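PDB 6U1U: angiopoietin-related protein 4 from Homo sapiens, which mediates inactivation of lipoprotein lipase, thereby regulating triglyceride clearance from the blood, and is represented here by its C-terminal fibrinogen-like domain with palmitic acid bound. Local coordinates for residues S87-Q92 against F105-G110; I20-S25 against V78-G83. One frame throughout, in Å; residues are numbered along the deposited sequence.

Contact 1 of 2, residues S87-Q92 against F105-G110. With PLM (palmitic acid), chain B.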
ATOM      1  N   SER A  87     -10.153  -6.829   6.497  1.00 23.14           N
ATOM      2  CA  SER A  87      -8.775  -7.280   6.374  1.00 22.70           C
ATOM      3  C   SER A  87      -7.888  -6.431   7.264  1.00 22.82           C
ATOM      4  O   SER A  87      -8.145  -5.245   7.464  1.00 23.59           O
ATOM      5  CB  SER A  87      -8.284  -7.197   4.906  1.00 22.44           C
ATOM      6  OG  SER A  87      -9.088  -8.018   4.076  1.00 26.88           O
ATOM      7  N   ARG A  88      -6.824  -7.033   7.800  1.00 19.59           N
ATOM      8  CA  ARG A  88      -5.811  -6.255   8.503  1.00 20.39           C
ATOM      9  C   ARG A  88      -4.764  -5.773   7.512  1.00 21.11           C
ATOM     10  O   ARG A  88      -4.227  -6.573   6.745  1.00 21.83           O
ATOM     11  CB  ARG A  88      -5.115  -7.101   9.586  1.00 22.47           C
ATOM     12  CG  ARG A  88      -6.105  -7.824  10.502  1.00 25.57           C
ATOM     13  CD  ARG A  88      -5.405  -8.647  11.610  1.00 31.52           C
ATOM     14  NE  ARG A  88      -6.426  -9.134  12.536  1.00 32.90           N
ATOM     15  CZ  ARG A  88      -7.115 -10.257  12.361  1.00 37.01           C
ATOM     16  NH1 ARG A  88      -6.843 -11.073  11.335  1.00 33.50           N
ATOM     17  NH2 ARG A  88      -8.064 -10.590  13.233  1.00 40.01           N
ATOM     18  N   LEU A  89      -4.483  -4.480   7.526  1.00 19.93           N
ATOM     19  CA  LEU A  89      -3.447  -3.878   6.663  1.00 21.19           C
ATOM     20  C   LEU A  89      -2.298  -3.427   7.562  1.00 22.23           C
ATOM     21  O   LEU A  89      -2.519  -2.598   8.347  1.00 24.16           O
ATOM     22  CB  LEU A  89      -4.025  -2.681   5.910  1.00 21.57           C
ATOM     23  CG  LEU A  89      -3.056  -1.915   5.024  1.00 21.96           C
ATOM     24  CD1 LEU A  89      -2.388  -2.826   4.031  1.00 22.09           C
ATOM     25  CD2 LEU A  89      -3.767  -0.810   4.280  1.00 26.14           C
ATOM     26  N   ALA A  90      -1.156  -4.067   7.463  1.00 18.70           N
ATOM     27  CA  ALA A  90       0.022  -3.687   8.232  1.00 19.76           C
ATOM     28  C   ALA A  90       0.910  -2.762   7.405  1.00 23.16           C
ATOM     29  O   ALA A  90       1.155  -3.024   6.225  1.00 20.04           O
ATOM     30  CB  ALA A  90       0.807  -4.942   8.642  1.00 22.66           C
ATOM     31  N   VAL A  91       1.379  -1.673   8.017  1.00 19.02           N
ATOM     32  CA  VAL A  91       2.206  -0.696   7.330  1.00 21.42           C
ATOM     33  C   VAL A  91       3.477  -0.582   8.151  1.00 22.70           C
ATOM     34  O   VAL A  91       3.408  -0.271   9.344  1.00 23.44           O
ATOM     35  CB  VAL A  91       1.502   0.662   7.212  1.00 21.46           C
ATOM     36  CG1 VAL A  91       2.467   1.708   6.627  1.00 23.54           C
ATOM     37  CG2 VAL A  91       0.240   0.540   6.319  1.00 22.39           C
ATOM     38  N   GLN A  92       4.624  -0.872   7.542  1.00 19.93           N
ATOM     39  CA  GLN A  92       5.889  -0.894   8.274  1.00 21.48           C
ATOM     40  C   GLN A  92       6.843   0.096   7.636  1.00 24.91           C
ATOM     41  O   GLN A  92       7.050   0.060   6.416  1.00 23.19           O
ATOM     42  CB  GLN A  92       6.472  -2.297   8.304  1.00 21.97           C
ATOM     43  CG  GLN A  92       5.367  -3.258   8.805  1.00 25.84           C
ATOM     44  CD  GLN A  92       5.766  -4.693   9.072  1.00 28.93           C
ATOM     45  OE1 GLN A  92       6.720  -5.231   8.497  1.00 28.30           O
ATOM     46  NE2 GLN A  92       4.977  -5.347   9.931  1.00 27.33           N
ATOM     47  N   PHE A 105      -4.028  -1.452  10.599  1.00 23.32           N
ATOM     48  CA  PHE A 105      -5.382  -0.868  10.498  1.00 26.76           C
ATOM     49  C   PHE A 105      -6.328  -1.903   9.910  1.00 26.17           C
ATOM     50  O   PHE A 105      -5.918  -2.631   9.051  1.00 25.26           O
ATOM     51  CB  PHE A 105      -5.391   0.308   9.519  1.00 24.01           C
ATOM     52  CG  PHE A 105      -4.364   1.366   9.794  1.00 23.55           C
ATOM     53  CD1 PHE A 105      -4.607   2.362  10.704  1.00 26.26           C
ATOM     54  CD2 PHE A 105      -3.148   1.346   9.163  1.00 26.16           C
ATOM     55  CE1 PHE A 105      -3.664   3.326  10.975  1.00 29.33           C
ATOM     56  CE2 PHE A 105      -2.199   2.297   9.442  1.00 25.83           C
ATOM     57  CZ  PHE A 105      -2.459   3.286  10.342  1.00 27.36           C
ATOM     58  N   SER A 106      -7.570  -1.895  10.349  1.00 23.26           N
ATOM     59  CA  SER A 106      -8.575  -2.752   9.733  1.00 21.85           C
ATOM     60  C   SER A 106      -9.172  -1.999   8.549  1.00 21.38           C
ATOM     61  O   SER A 106      -9.522  -0.840   8.692  1.00 22.76           O
ATOM     62  CB  SER A 106      -9.676  -3.111  10.733  1.00 30.79           C
ATOM     63  OG  SER A 106      -9.114  -3.920  11.752  1.00 39.40           O
ATOM     64  N   VAL A 107      -9.214  -2.627   7.377  1.00 19.67           N
ATOM     65  CA  VAL A 107      -9.734  -1.981   6.167  1.00 19.36           C
ATOM     66  C   VAL A 107     -10.632  -2.944   5.405  1.00 20.66           C
ATOM     67  O   VAL A 107     -10.570  -4.163   5.581  1.00 23.50           O
ATOM     68  CB  VAL A 107      -8.599  -1.497   5.214  1.00 22.05           C
ATOM     69  CG1 VAL A 107      -7.614  -0.610   5.969  1.00 22.87           C
ATOM     70  CG2 VAL A 107      -7.843  -2.705   4.607  1.00 22.26           C
ATOM     71  N   HIS A 108     -11.449  -2.377   4.509  1.00 19.21           N
ATOM     72  CA  HIS A 108     -11.972  -3.104   3.366  1.00 21.56           C
ATOM     73  C   HIS A 108     -11.376  -2.514   2.096  1.00 22.02           C
ATOM     74  O   HIS A 108     -10.992  -1.337   2.057  1.00 22.46           O
ATOM     75  CB  HIS A 108     -13.514  -3.025   3.298  1.00 24.86           C
ATOM     76  CG  HIS A 108     -14.202  -3.794   4.383  1.00 25.17           C
ATOM     77  ND1 HIS A 108     -14.314  -3.328   5.675  1.00 31.51           N
ATOM     78  CD2 HIS A 108     -14.825  -4.998   4.362  1.00 27.16           C
ATOM     79  CE1 HIS A 108     -14.984  -4.211   6.405  1.00 29.99           C
ATOM     80  NE2 HIS A 108     -15.289  -5.242   5.636  1.00 27.03           N
ATOM     81  N   LEU A 109     -11.320  -3.328   1.048  1.00 20.79           N
ATOM     82  CA  LEU A 109     -10.757  -2.881  -0.224  1.00 22.72           C
ATOM     83  C   LEU A 109     -11.766  -3.176  -1.310  1.00 22.98           C
ATOM     84  O   LEU A 109     -12.122  -4.345  -1.518  1.00 21.66           O
ATOM     85  CB  LEU A 109      -9.447  -3.589  -0.539  1.00 19.73           C
ATOM     86  CG  LEU A 109      -8.840  -3.242  -1.910  1.00 20.48           C
ATOM     87  CD1 LEU A 109      -8.326  -1.781  -1.889  1.00 21.77           C
ATOM     88  CD2 LEU A 109      -7.692  -4.175  -2.279  1.00 20.16           C
ATOM     89  N   GLY A 110     -12.191  -2.145  -2.022  1.00 22.40           N
ATOM     90  CA  GLY A 110     -13.092  -2.367  -3.132  1.00 23.06           C
ATOM     91  C   GLY A 110     -12.382  -2.854  -4.390  1.00 23.16           C
ATOM     92  O   GLY A 110     -11.160  -2.795  -4.518  1.00 21.35           O
TER
HETATM   93  C1  PLM B 501      -4.030  14.616   6.194  1.00 43.11           C
HETATM   94  O1  PLM B 501      -3.497  15.236   5.246  1.00 38.29           O
HETATM   95  O2  PLM B 501      -3.520  14.520   7.317  1.00 49.21           O
HETATM   96  C2  PLM B 501      -5.410  14.010   5.974  1.00 43.19           C
HETATM   97  C3  PLM B 501      -5.794  12.752   6.694  1.00 41.08           C
HETATM   98  C4  PLM B 501      -6.700  11.869   5.851  1.00 42.60           C
HETATM   99  C5  PLM B 501      -6.670  10.399   6.169  1.00 41.82           C
HETATM  100  C6  PLM B 501      -7.006   9.483   5.008  1.00 38.53           C
HETATM  101  C7  PLM B 501      -6.366   8.121   5.086  1.00 39.50           C
HETATM  102  C8  PLM B 501      -6.193   7.377   3.786  1.00 36.12           C
HETATM  103  C9  PLM B 501      -4.849   7.571   3.178  1.00 37.25           C
HETATM  104  CA  PLM B 501      -4.167   6.346   2.731  1.00 32.92           C
HETATM  105  CB  PLM B 501      -3.725   5.422   3.795  1.00 34.40           C
HETATM  106  CC  PLM B 501      -3.426   4.077   3.265  1.00 38.80           C
HETATM  107  CD  PLM B 501      -2.653   3.210   4.158  1.00 34.24           C
HETATM  108  CE  PLM B 501      -3.158   3.229   5.548  1.00 38.05           C
HETATM  109  CF  PLM B 501      -3.971   2.065   5.962  1.00 38.11           C
HETATM  110  CG  PLM B 501      -5.399   2.420   6.211  1.00 36.60           C
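Leu89 meets Phe105 and Val107 on the side of the sheet that receives the tail of the palmitic acid. Its CB lies 3.7 Å from Phe105 O and 4.0 Å from Val107 CG2, beside the neighbouring strand. CG is carried anti to the backbone N (chi1 177°), 4.2 Å from fatty-acid atom CF, and from there the CD2 branch comes within 3.3 Å of CF, unusually short for two saturated carbons and doubtful in its exact closeness. The same CF sits 3.4 Å from Phe105 CD2, approaching the ring obliquely, while Val91 CG2 lies at the ring's edge, 4.3 Å from CE2. Val107 CG1 meets the terminal methyl, CG of the palmitic acid, at 3.8 Å.

Four backbone hydrogen bonds join the strands and set Leu89, Phe105 and Val107 on one face. Ser87 and Val107 are bonded both ways, each N-H to the other's C=O, and so are Leu89 and Phe105; Leu89 N to Phe105 O spans 2.8 Å and is nearly straight at 171°. Between them, Arg88 and Ser106 form a non-hydrogen-bonded pair facing the other side. This antiparallel beta hairpin belongs to the fibrinogen C-terminal fold; its Leu89, Phe105 and Val107 line the pocket around the palmitic acid's methyl end.

Contact 2 of 2, residues I20-S25 against V78-G83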
ATOM      1  N   ILE A  20      -0.502 -19.265  -4.726  1.00 19.65           N
ATOM      2  CA  ILE A  20      -1.841 -19.242  -4.148  1.00 19.64           C
ATOM      3  C   ILE A  20      -2.823 -19.135  -5.299  1.00 22.18           C
ATOM      4  O   ILE A  20      -2.446 -18.887  -6.453  1.00 21.77           O
ATOM      5  CB  ILE A  20      -2.082 -18.078  -3.151  1.00 22.54           C
ATOM      6  CG1 ILE A  20      -1.865 -16.726  -3.859  1.00 20.56           C
ATOM      7  CG2 ILE A  20      -1.173 -18.211  -1.914  1.00 22.03           C
ATOM      8  CD1 ILE A  20      -2.468 -15.528  -3.119  1.00 20.63           C
ATOM      9  N   GLN A  21      -4.091 -19.385  -4.988  1.00 22.16           N
ATOM     10  CA  GLN A  21      -5.143 -19.253  -5.991  1.00 22.10           C
ATOM     11  C   GLN A  21      -6.419 -18.831  -5.320  1.00 21.55           C
ATOM     12  O   GLN A  21      -7.230 -19.666  -4.898  1.00 24.95           O
ATOM     13  CB  GLN A  21      -5.365 -20.542  -6.780  1.00 24.23           C
ATOM     14  CG  GLN A  21      -6.362 -20.301  -7.917  1.00 23.73           C
ATOM     15  CD  GLN A  21      -6.390 -21.418  -8.935  1.00 32.74           C
ATOM     16  OE1 GLN A  21      -5.993 -22.545  -8.638  1.00 35.28           O
ATOM     17  NE2 GLN A  21      -6.853 -21.108 -10.137  1.00 30.06           N
ATOM     18  N   PRO A  22      -6.641 -17.524  -5.199  1.00 22.71           N
ATOM     19  CA  PRO A  22      -7.911 -17.027  -4.671  1.00 26.27           C
ATOM     20  C   PRO A  22      -9.093 -17.480  -5.507  1.00 28.51           C
ATOM     21  O   PRO A  22      -8.972 -17.765  -6.700  1.00 25.21           O
ATOM     22  CB  PRO A  22      -7.747 -15.504  -4.742  1.00 21.16           C
ATOM     23  CG  PRO A  22      -6.291 -15.289  -4.697  1.00 22.33           C
ATOM     24  CD  PRO A  22      -5.678 -16.443  -5.463  1.00 23.03           C
ATOM     25  N   GLN A  23     -10.240 -17.541  -4.838  1.00 32.59           N
ATOM     26  CA  GLN A  23     -11.516 -17.801  -5.484  1.00 34.91           C
ATOM     27  C   GLN A  23     -11.662 -16.946  -6.730  1.00 29.38           C
ATOM     28  O   GLN A  23     -11.509 -15.724  -6.673  1.00 31.81           O
ATOM     29  CB  GLN A  23     -12.638 -17.474  -4.494  1.00 37.28           C
ATOM     30  CG  GLN A  23     -14.034 -17.770  -4.987  1.00 44.40           C
ATOM     31  CD  GLN A  23     -14.553 -19.110  -4.482  1.00 54.45           C
ATOM     32  OE1 GLN A  23     -15.160 -19.190  -3.405  1.00 54.78           O
ATOM     33  NE2 GLN A  23     -14.319 -20.171  -5.260  1.00 55.35           N
ATOM     34  N   GLY A  24     -11.905 -17.597  -7.877  1.00 34.23           N
ATOM     35  CA  GLY A  24     -12.164 -16.851  -9.097  1.00 33.58           C
ATOM     36  C   GLY A  24     -10.944 -16.342  -9.829  1.00 39.99           C
ATOM     37  O   GLY A  24     -11.094 -15.687 -10.874  1.00 37.33           O
ATOM     38  N   SER A  25      -9.740 -16.640  -9.337  1.00 29.10           N
ATOM     39  CA  SER A  25      -8.509 -16.090  -9.873  1.00 29.68           C
ATOM     40  C   SER A  25      -7.658 -17.192 -10.497  1.00 25.11           C
ATOM     41  O   SER A  25      -7.710 -18.341 -10.048  1.00 27.15           O
ATOM     42  CB  SER A  25      -7.693 -15.412  -8.755  1.00 26.98           C
ATOM     43  OG  SER A  25      -6.406 -15.023  -9.222  1.00 26.35           O
ATOM     44  N   VAL A  78      -4.395  -8.035  -5.101  1.00 16.78           N
ATOM     45  CA  VAL A  78      -4.740  -7.792  -3.698  1.00 16.35           C
ATOM     46  C   VAL A  78      -6.244  -7.937  -3.473  1.00 17.98           C
ATOM     47  O   VAL A  78      -6.679  -8.559  -2.504  1.00 17.53           O
ATOM     48  CB  VAL A  78      -4.242  -6.405  -3.256  1.00 16.13           C
ATOM     49  CG1 VAL A  78      -4.647  -6.142  -1.781  1.00 19.14           C
ATOM     50  CG2 VAL A  78      -2.741  -6.390  -3.372  1.00 16.72           C
ATOM     51  N   HIS A  79      -7.058  -7.367  -4.359  1.00 17.31           N
ATOM     52  CA  HIS A  79      -8.491  -7.496  -4.170  1.00 18.06           C
ATOM     53  C   HIS A  79      -8.950  -8.937  -4.361  1.00 19.55           C
ATOM     54  O   HIS A  79      -9.928  -9.353  -3.737  1.00 19.28           O
ATOM     55  CB  HIS A  79      -9.251  -6.559  -5.128  1.00 18.15           C
ATOM     56  CG  HIS A  79     -10.735  -6.680  -4.981  1.00 22.43           C
ATOM     57  ND1 HIS A  79     -11.506  -7.435  -5.841  1.00 24.59           N
ATOM     58  CD2 HIS A  79     -11.570  -6.225  -4.017  1.00 22.12           C
ATOM     59  CE1 HIS A  79     -12.765  -7.405  -5.430  1.00 27.65           C
ATOM     60  NE2 HIS A  79     -12.829  -6.680  -4.327  1.00 26.27           N
ATOM     61  N   SER A  80      -8.264  -9.729  -5.188  1.00 19.86           N
ATOM     62  CA  SER A  80      -8.680 -11.131  -5.277  1.00 21.03           C
ATOM     63  C   SER A  80      -8.449 -11.850  -3.957  1.00 19.87           C
ATOM     64  O   SER A  80      -9.209 -12.773  -3.602  1.00 22.05           O
ATOM     65  CB  SER A  80      -7.958 -11.845  -6.429  1.00 20.20           C
ATOM     66  OG  SER A  80      -6.624 -12.140  -6.103  1.00 25.03           O
ATOM     67  N   ILE A  81      -7.448 -11.414  -3.210  1.00 18.44           N
ATOM     68  CA  ILE A  81      -7.164 -12.001  -1.903  1.00 18.75           C
ATOM     69  C   ILE A  81      -8.157 -11.510  -0.857  1.00 19.91           C
ATOM     70  O   ILE A  81      -8.677 -12.304  -0.067  1.00 22.64           O
ATOM     71  CB  ILE A  81      -5.708 -11.697  -1.495  1.00 17.70           C
ATOM     72  CG1 ILE A  81      -4.743 -12.449  -2.402  1.00 20.01           C
ATOM     73  CG2 ILE A  81      -5.458 -12.039  -0.007  1.00 21.36           C
ATOM     74  CD1 ILE A  81      -3.271 -11.929  -2.273  1.00 21.04           C
ATOM     75  N   THR A  82      -8.432 -10.195  -0.813  1.00 20.06           N
ATOM     76  CA  THR A  82      -9.340  -9.683   0.210  1.00 18.83           C
ATOM     77  C   THR A  82     -10.796 -10.020  -0.067  1.00 21.32           C
ATOM     78  O   THR A  82     -11.573 -10.189   0.890  1.00 24.51           O
ATOM     79  CB  THR A  82      -9.234  -8.147   0.353  1.00 19.61           C
ATOM     80  OG1 THR A  82      -9.670  -7.512  -0.875  1.00 20.26           O
ATOM     81  CG2 THR A  82      -7.802  -7.729   0.692  1.00 22.15           C
ATOM     82  N   GLY A  83     -11.192 -10.088  -1.338  1.00 22.75           N
ATOM     83  CA  GLY A  83     -12.617 -10.038  -1.658  1.00 24.34           C
ATOM     84  C   GLY A  83     -13.271  -8.872  -0.952  1.00 26.31           C
ATOM     85  O   GLY A  83     -12.697  -7.782  -0.844  1.00 25.34           O
TER
HETATM   86  O   HOH W   1     -11.560 -13.598  -4.718  1.00 31.54           O
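Ser80 and Pro22 bury the most surface here, and they meet where one turn of the helix 75-82 faces the loop that follows strand 16-20. The proline ring comes up against the serine with two of its carbons: CB lies 3.3 Å from the backbone O of Ser80, and CG lies 3.5 Å from OG of the same residue. With chi1 at 76°, Ser80 OG stands between its own backbone N and carbonyl carbon. That rotation lets it hydrogen-bond back to the carbonyl of Lys77 while OG itself still lies against the ring carbons.

Ile81, next along the helix, takes over on the apolar side. Its CG1 is 4.0 Å from Pro22 CG, and its CD1 meets Ile20 CD1 at 3.8 Å, the two isoleucine side chains crossing at about a right angle. Phe28 of strand 28-35 also touches Ile20, Pro22 and Ser80, which continues this apolar patch into the sheet.

On the polar side a water joins the two backbones, giving one hydrogen to Gln23 O at 2.9 Å and the other to Ser80 O at 2.7 Å. Ser80 O therefore has the proline CB against it and a water proton as well. The loop keeps its own shape: Pro22 to Ser25 form a type II beta turn with Gly24 at positive phi, and the side-chain amide of Gln21 donates from NE2 to Ser25 O, 2.9 Å away and in the carbonyl plane. Pro22 plays both parts, carbon on Ile81 and carbon against the oxygens of Ser80. With no direct hydrogen bond between them, loop and helix are fitted together mainly by shape and van der Waals contact, the one water giving the directional polar link.

How the contacts relate
Along the chain both halves of contact 2 come first, and contact 1 follows: helix 75-82 carries the second half of contact 2, and strand 87-94 comes after it to begin contact 1. Their centres are 15 Å apart, yet the two touch. Leu109, on the far strand of the hairpin, packs CD2 against Val78 CG1 at 3.7 Å, and Thr82 CG2 lies 3.6 Å from Ser87 OG. Helix 75-82 thus has the 20-25 loop against one part of its surface and the hairpin against another. Both contacts belong to one fibrinogen-like domain, with the lipid met at contact 1, nearer the chain's centre, and contact 2 lying farther out.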